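Local coordinates for probable E3 ubiquitin-protein ligase HERC1 (PDB 4QT6), which probably acts as an E3 ubiquitin ligase, the fragment here being its SPRY domain, a beta-sandwich module that in other proteins commonly binds partner proteins, at residues D74-Y78 / F128-A133; G101-T105 / F117-G121. One frame throughout, in Å; residues are numbered along the deposited sequence. Where two conformers were deposited one is given.

Contact 1: D74-Y78 / F128-A133. With ARF (formamide), chain C.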
loop_
_atom_site.group_PDB
_atom_site.type_symbol
_atom_site.label_atom_id
_atom_site.label_comp_id
_atom_site.label_asym_id
_atom_site.label_seq_id
_atom_site.Cartn_x
_atom_site.Cartn_y
_atom_site.Cartn_z
ATOM N N ASP A 74 -1.894 -11.966 -3.397
ATOM C CA ASP A 74 -2.842 -11.493 -2.380
ATOM C C ASP A 74 -2.911 -9.975 -2.360
ATOM O O ASP A 74 -3.938 -9.417 -1.935
ATOM C CB ASP A 74 -2.466 -12.005 -0.992
ATOM C CG ASP A 74 -2.774 -13.469 -0.808
ATOM O OD1 ASP A 74 -3.701 -13.988 -1.484
ATOM O OD2 ASP A 74 -2.095 -14.084 0.036
HETATM N N MSE A 75 -1.845 -9.336 -2.818
HETATM C CA MSE A 75 -1.694 -7.875 -2.778
HETATM C C MSE A 75 -1.428 -7.312 -4.150
HETATM O O MSE A 75 -0.932 -7.998 -5.062
HETATM C CB MSE A 75 -0.566 -7.457 -1.831
HETATM C CG MSE A 75 -0.682 -8.167 -0.487
HETATM SE SE MSE A 75 0.736 -7.485 0.718
HETATM C CE MSE A 75 -0.198 -7.893 2.386
ATOM N N TRP A 76 -1.756 -6.054 -4.304
ATOM C CA TRP A 76 -1.437 -5.257 -5.477
ATOM C C TRP A 76 -0.621 -4.089 -4.944
ATOM O O TRP A 76 -1.130 -3.269 -4.158
ATOM C CB TRP A 76 -2.712 -4.727 -6.139
ATOM C CG TRP A 76 -3.506 -5.698 -6.976
ATOM C CD1 TRP A 76 -3.532 -5.744 -8.345
ATOM C CD2 TRP A 76 -4.421 -6.703 -6.529
ATOM N NE1 TRP A 76 -4.365 -6.729 -8.764
ATOM C CE2 TRP A 76 -4.950 -7.327 -7.687
ATOM C CE3 TRP A 76 -4.824 -7.170 -5.275
ATOM C CZ2 TRP A 76 -5.862 -8.370 -7.612
ATOM C CZ3 TRP A 76 -5.744 -8.206 -5.211
ATOM C CH2 TRP A 76 -6.264 -8.783 -6.376
ATOM N N LEU A 77 0.649 -4.009 -5.322
ATOM C CA LEU A 77 1.588 -3.159 -4.605
ATOM C C LEU A 77 2.350 -2.212 -5.500
ATOM O O LEU A 77 2.648 -2.515 -6.663
ATOM C CB LEU A 77 2.577 -4.008 -3.822
ATOM C CG LEU A 77 1.993 -4.874 -2.726
ATOM C CD1 LEU A 77 3.043 -5.836 -2.181
ATOM C CD2 LEU A 77 1.408 -4.015 -1.609
ATOM N N TYR A 78 2.724 -1.084 -4.914
ATOM C CA TYR A 78 3.426 0.014 -5.568
ATOM C C TYR A 78 4.617 0.359 -4.664
ATOM O O TYR A 78 4.476 0.697 -3.477
ATOM C CB TYR A 78 2.429 1.178 -5.787
ATOM C CG TYR A 78 2.912 2.503 -6.307
ATOM C CD1 TYR A 78 3.975 2.586 -7.196
ATOM C CD2 TYR A 78 2.221 3.683 -5.998
ATOM C CE1 TYR A 78 4.398 3.822 -7.674
ATOM C CE2 TYR A 78 2.629 4.914 -6.485
ATOM C CZ TYR A 78 3.712 4.974 -7.341
ATOM O OH TYR A 78 4.114 6.217 -7.809
ATOM N N PHE A 128 -3.243 -1.058 -12.354
ATOM C CA PHE A 128 -3.651 -2.448 -12.483
ATOM C C PHE A 128 -5.055 -2.548 -13.060
ATOM O O PHE A 128 -5.926 -1.740 -12.739
ATOM C CB PHE A 128 -3.643 -3.169 -11.122
ATOM C CG PHE A 128 -2.300 -3.180 -10.416
ATOM C CD1 PHE A 128 -1.311 -4.100 -10.760
ATOM C CD2 PHE A 128 -2.055 -2.334 -9.339
ATOM C CE1 PHE A 128 -0.109 -4.138 -10.072
ATOM C CE2 PHE A 128 -0.851 -2.366 -8.656
ATOM C CZ PHE A 128 0.121 -3.274 -9.020
ATOM N N GLU A 129 -5.261 -3.550 -13.917
ATOM C CA GLU A 129 -6.568 -3.885 -14.429
ATOM C C GLU A 129 -6.934 -5.303 -14.054
ATOM O O GLU A 129 -6.114 -6.056 -13.505
ATOM C CB GLU A 129 -6.582 -3.718 -15.951
ATOM C CG GLU A 129 -6.347 -2.300 -16.425
ATOM C CD GLU A 129 -6.286 -2.206 -17.940
ATOM O OE1 GLU A 129 -7.325 -1.871 -18.549
ATOM O OE2 GLU A 129 -5.207 -2.461 -18.504
ATOM N N ASP A 130 -8.183 -5.660 -14.325
ATOM C CA ASP A 130 -8.705 -7.013 -14.104
ATOM C C ASP A 130 -8.544 -7.417 -12.635
ATOM O O ASP A 130 -8.229 -8.548 -12.311
ATOM C CB ASP A 130 -8.014 -8.053 -15.020
ATOM C CG ASP A 130 -8.054 -7.674 -16.499
ATOM O OD1 ASP A 130 -9.155 -7.626 -17.090
ATOM O OD2 ASP A 130 -6.972 -7.453 -17.074
ATOM N N VAL A 131 -8.773 -6.469 -11.734
ATOM C CA VAL A 131 -8.659 -6.755 -10.315
ATOM C C VAL A 131 -9.753 -7.740 -9.919
ATOM O O VAL A 131 -10.916 -7.477 -10.123
ATOM C CB VAL A 131 -8.738 -5.445 -9.502
ATOM C CG1 VAL A 131 -8.818 -5.715 -8.004
ATOM C CG2 VAL A 131 -7.551 -4.586 -9.846
ATOM N N ASP A 132 -9.379 -8.862 -9.334
ATOM C CA ASP A 132 -10.261 -10.016 -9.228
ATOM C C ASP A 132 -10.495 -10.525 -7.807
ATOM O O ASP A 132 -10.655 -11.712 -7.573
ATOM C CB ASP A 132 -9.734 -11.129 -10.152
ATOM C CG ASP A 132 -8.338 -11.632 -9.763
ATOM O OD1 ASP A 132 -7.728 -11.127 -8.787
ATOM O OD2 ASP A 132 -7.837 -12.552 -10.456
ATOM N N ALA A 133 -10.508 -9.602 -6.840
ATOM C CA ALA A 133 -10.935 -9.921 -5.476
ATOM C C ALA A 133 -12.296 -9.334 -5.182
ATOM O O ALA A 133 -12.654 -8.291 -5.729
ATOM C CB ALA A 133 -9.939 -9.410 -4.464
HETATM N N ARF C . 2.158 7.498 -9.521
HETATM C C ARF C . 2.361 8.114 -10.692
HETATM O O ARF C . 3.484 8.125 -11.181
HETATM O O HOH W 1 -4.729 -7.333 -11.506
#
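Trp76 sets the edge of its indole against the face of the Phe128 ring. The pair is T-shaped: the five-membered ring and the Phe128 ring stand at 80°, with centroids 4.9 Å apart. The leading atom is Trp76 CD1, 3.5 Å from Phe128 CG and displaced from the middle of the phenyl ring. Trp76 CB also lies over this face, 4.2 Å from the ring centroid, and makes a CH-pi contact. With CG anti to the carbonyl carbon (chi1 -59°), Phe128 reaches on to the backbone of Leu77, and its CZ meets Leu77 O near the ring plane.

Val131 takes one face of the indole. Its CG1 sits 4.0 Å from Trp76 CZ2, toward the rim of the ring system. At the six-membered end Asp132 OD1 comes to the edge, 3.5 Å from CZ2 of Trp76, with the carboxylate turned nearly perpendicular to the ring. The main polar partner of that carboxylate is Arg61, in a salt bridge. The buried indole N-H is satisfied through water: Trp76 NE1 donates to a water at 2.8 Å, and this water donates to Glu129 O. His87 stacks on Trp76, and Ile115 packs against Trp76, Phe128 and Val131. The arrangement is core packing of a SPRY beta-sandwich, where a strand of one sheet meets the edge strand of the other and its following loop.

Contact 2: G101-T105 / F117-G121. With ARF (formamide), chain E; ARF (formamide), chain C.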
loop_
_atom_site.group_PDB
_atom_site.type_symbol
_atom_site.label_atom_id
_atom_site.label_comp_id
_atom_site.label_asym_id
_atom_site.label_seq_id
_atom_site.Cartn_x
_atom_site.Cartn_y
_atom_site.Cartn_z
ATOM N N GLY A 101 7.566 12.074 3.125
ATOM C CA GLY A 101 6.951 13.357 2.856
ATOM C C GLY A 101 6.045 13.412 1.641
ATOM O O GLY A 101 5.368 14.431 1.425
ATOM N N ASP A 102 6.003 12.333 0.861
ATOM C CA ASP A 102 5.098 12.237 -0.285
ATOM C C ASP A 102 3.736 11.639 0.104
ATOM O O ASP A 102 3.613 10.838 1.067
ATOM C CB ASP A 102 5.696 11.367 -1.398
ATOM C CG ASP A 102 6.919 11.994 -2.055
ATOM O OD1 ASP A 102 6.943 13.235 -2.159
ATOM O OD2 ASP A 102 7.822 11.234 -2.493
ATOM N N PHE A 103 2.732 12.067 -0.646
ATOM C CA PHE A 103 1.382 11.483 -0.650
ATOM C C PHE A 103 1.178 10.633 -1.875
ATOM O O PHE A 103 1.528 11.063 -2.984
ATOM C CB PHE A 103 0.304 12.558 -0.732
ATOM C CG PHE A 103 0.119 13.355 0.514
ATOM C CD1 PHE A 103 0.837 14.522 0.710
ATOM C CD2 PHE A 103 -0.825 12.984 1.459
ATOM C CE1 PHE A 103 0.645 15.282 1.857
ATOM C CE2 PHE A 103 -1.030 13.734 2.588
ATOM C CZ PHE A 103 -0.293 14.889 2.790
ATOM N N ILE A 104 0.583 9.448 -1.695
ATOM C CA ILE A 104 0.160 8.604 -2.821
ATOM C C ILE A 104 -1.356 8.497 -2.735
ATOM O O ILE A 104 -1.890 7.950 -1.800
ATOM C CB ILE A 104 0.825 7.202 -2.814
ATOM C CG1 ILE A 104 2.353 7.318 -2.910
ATOM C CG2 ILE A 104 0.247 6.319 -3.923
ATOM C CD1 ILE A 104 2.833 8.010 -4.173
ATOM N N THR A 105 -2.039 9.035 -3.732
ATOM C CA THR A 105 -3.470 8.832 -3.878
ATOM C C THR A 105 -3.705 7.461 -4.476
ATOM O O THR A 105 -3.066 7.089 -5.471
ATOM C CB THR A 105 -4.085 9.890 -4.810
ATOM O OG1 THR A 105 -3.821 11.208 -4.289
ATOM C CG2 THR A 105 -5.575 9.681 -4.979
ATOM N N PHE A 117 -2.922 5.038 -9.144
ATOM C CA PHE A 117 -2.113 5.745 -8.153
ATOM C C PHE A 117 -1.641 7.096 -8.682
ATOM O O PHE A 117 -1.138 7.183 -9.804
ATOM C CB PHE A 117 -0.846 4.952 -7.808
ATOM C CG PHE A 117 -1.093 3.630 -7.133
ATOM C CD1 PHE A 117 -1.628 3.557 -5.852
ATOM C CD2 PHE A 117 -0.744 2.443 -7.764
ATOM C CE1 PHE A 117 -1.842 2.320 -5.242
ATOM C CE2 PHE A 117 -0.941 1.228 -7.163
ATOM C CZ PHE A 117 -1.487 1.160 -5.883
ATOM N N GLY A 118 -1.765 8.131 -7.862
ATOM C CA GLY A 118 -1.233 9.440 -8.168
ATOM C C GLY A 118 -0.266 9.847 -7.088
ATOM O O GLY A 118 -0.433 9.477 -5.927
ATOM N N LYS A 119 0.779 10.570 -7.476
ATOM C CA LYS A 119 1.767 11.067 -6.517
ATOM C C LYS A 119 1.604 12.558 -6.299
ATOM O O LYS A 119 1.510 13.326 -7.260
ATOM C CB LYS A 119 3.190 10.758 -7.006
ATOM C CG LYS A 119 4.278 11.346 -6.139
ATOM C CD LYS A 119 5.648 10.995 -6.679
ATOM C CE LYS A 119 6.755 11.639 -5.864
ATOM N NZ LYS A 119 8.079 11.453 -6.529
ATOM N N ASN A 120 1.563 12.959 -5.030
ATOM C CA ASN A 120 1.436 14.365 -4.627
ATOM C C ASN A 120 0.405 15.153 -5.414
ATOM O O ASN A 120 0.683 16.254 -5.917
ATOM C CB ASN A 120 2.808 15.052 -4.659
ATOM C CG ASN A 120 3.734 14.528 -3.588
ATOM O OD1 ASN A 120 3.296 14.195 -2.489
ATOM N ND2 ASN A 120 5.016 14.447 -3.895
ATOM N N GLY A 121 -0.790 14.593 -5.529
ATOM C CA GLY A 121 -1.890 15.329 -6.126
ATOM C C GLY A 121 -1.922 15.371 -7.654
ATOM O O GLY A 121 -2.906 15.847 -8.218
HETATM N N ARF E . 1.546 18.372 3.802
HETATM C C ARF E . 1.523 17.484 4.806
HETATM O O ARF E . 0.468 17.278 5.357
HETATM N N ARF C . 2.158 7.498 -9.521
HETATM C C ARF C . 2.361 8.114 -10.692
HETATM O O ARF C . 3.484 8.125 -11.181
HETATM O O HOH W 2 4.212 15.942 -0.612
HETATM O O HOH W 3 9.759 11.868 -4.242
#
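Phe103 and Asn120 exchange two hydrogen bonds where the paired strands give way to loops. Asn120 N donates to Phe103 O at 2.8 Å, and Phe103 N donates to Asn120 OD1 at 2.9 Å. The side-chain amide thus takes an N-H that faces the other segment. Further along, Thr105 and Gly118 form a hydrogen-bonded antiparallel pair: Thr105 N donates to Gly118 O, and Gly118 N to Thr105 O. Between these two sets of bonds, Ile104 and Lys119 form a non-hydrogen-bonded pair.

The polar side chains meet beside this end. With CG anti to the carbonyl carbon (chi1 -68°), the Asn120 amide turns back to the 102-103 backbone. Asn120 ND2 donates almost straight (171°) to Asp102 OD1 at 2.9 Å. ND2 comes from above the carboxylate plane; the amide and carboxylate planes are 66° apart. Asn120 OD1 accepts a second bond, from a water that also donates to Gly101 O. Asp102 OD2 stays 4.1 Å from Lys119 NZ, beyond a salt bridge, and a water links the two. OD2 also accepts from Thr99 N, while Lys119 NZ bonds to Ser97 O. Replacing Asp102 with an alanine removes both carboxylate oxygens; Asn120 ND2 and Thr99 N would probably lose their acceptors, and the water bridge to Lys119 its anchor.

Ile104 CG2 touches Phe117 CD1 at 3.9 Å, and Ile104 CD1 lies against CB of the extended Lys119 chain, 4.0 Å away. This is the open end of the antiparallel beta hairpin 103-109/114-119, within one sheet of the SPRY sandwich.

In the fold
Contact 1 packs the two sheets of the sandwich together, whereas contact 2 pairs neighbouring strands within one of them. Their centres are 18 Å apart, but side chains, mostly aromatic, join them. Tyr78 stacks on Phe117, with Tyr78 CD2 3.5 Å from Phe117 CG, and Tyr78 CE2 lies 3.8 Å from Ile104 CG2. Phe128 CE2 also meets Phe117 CE2, at 3.9 Å. One formamide bridges both contacts: its N donates to Tyr78 OH at 2.9 Å and, weakly, to Phe117 O. Leu95, Ser96 and Lys119 complete this small pocket, and Ser96 N is also hydrogen-bonded to the formamide.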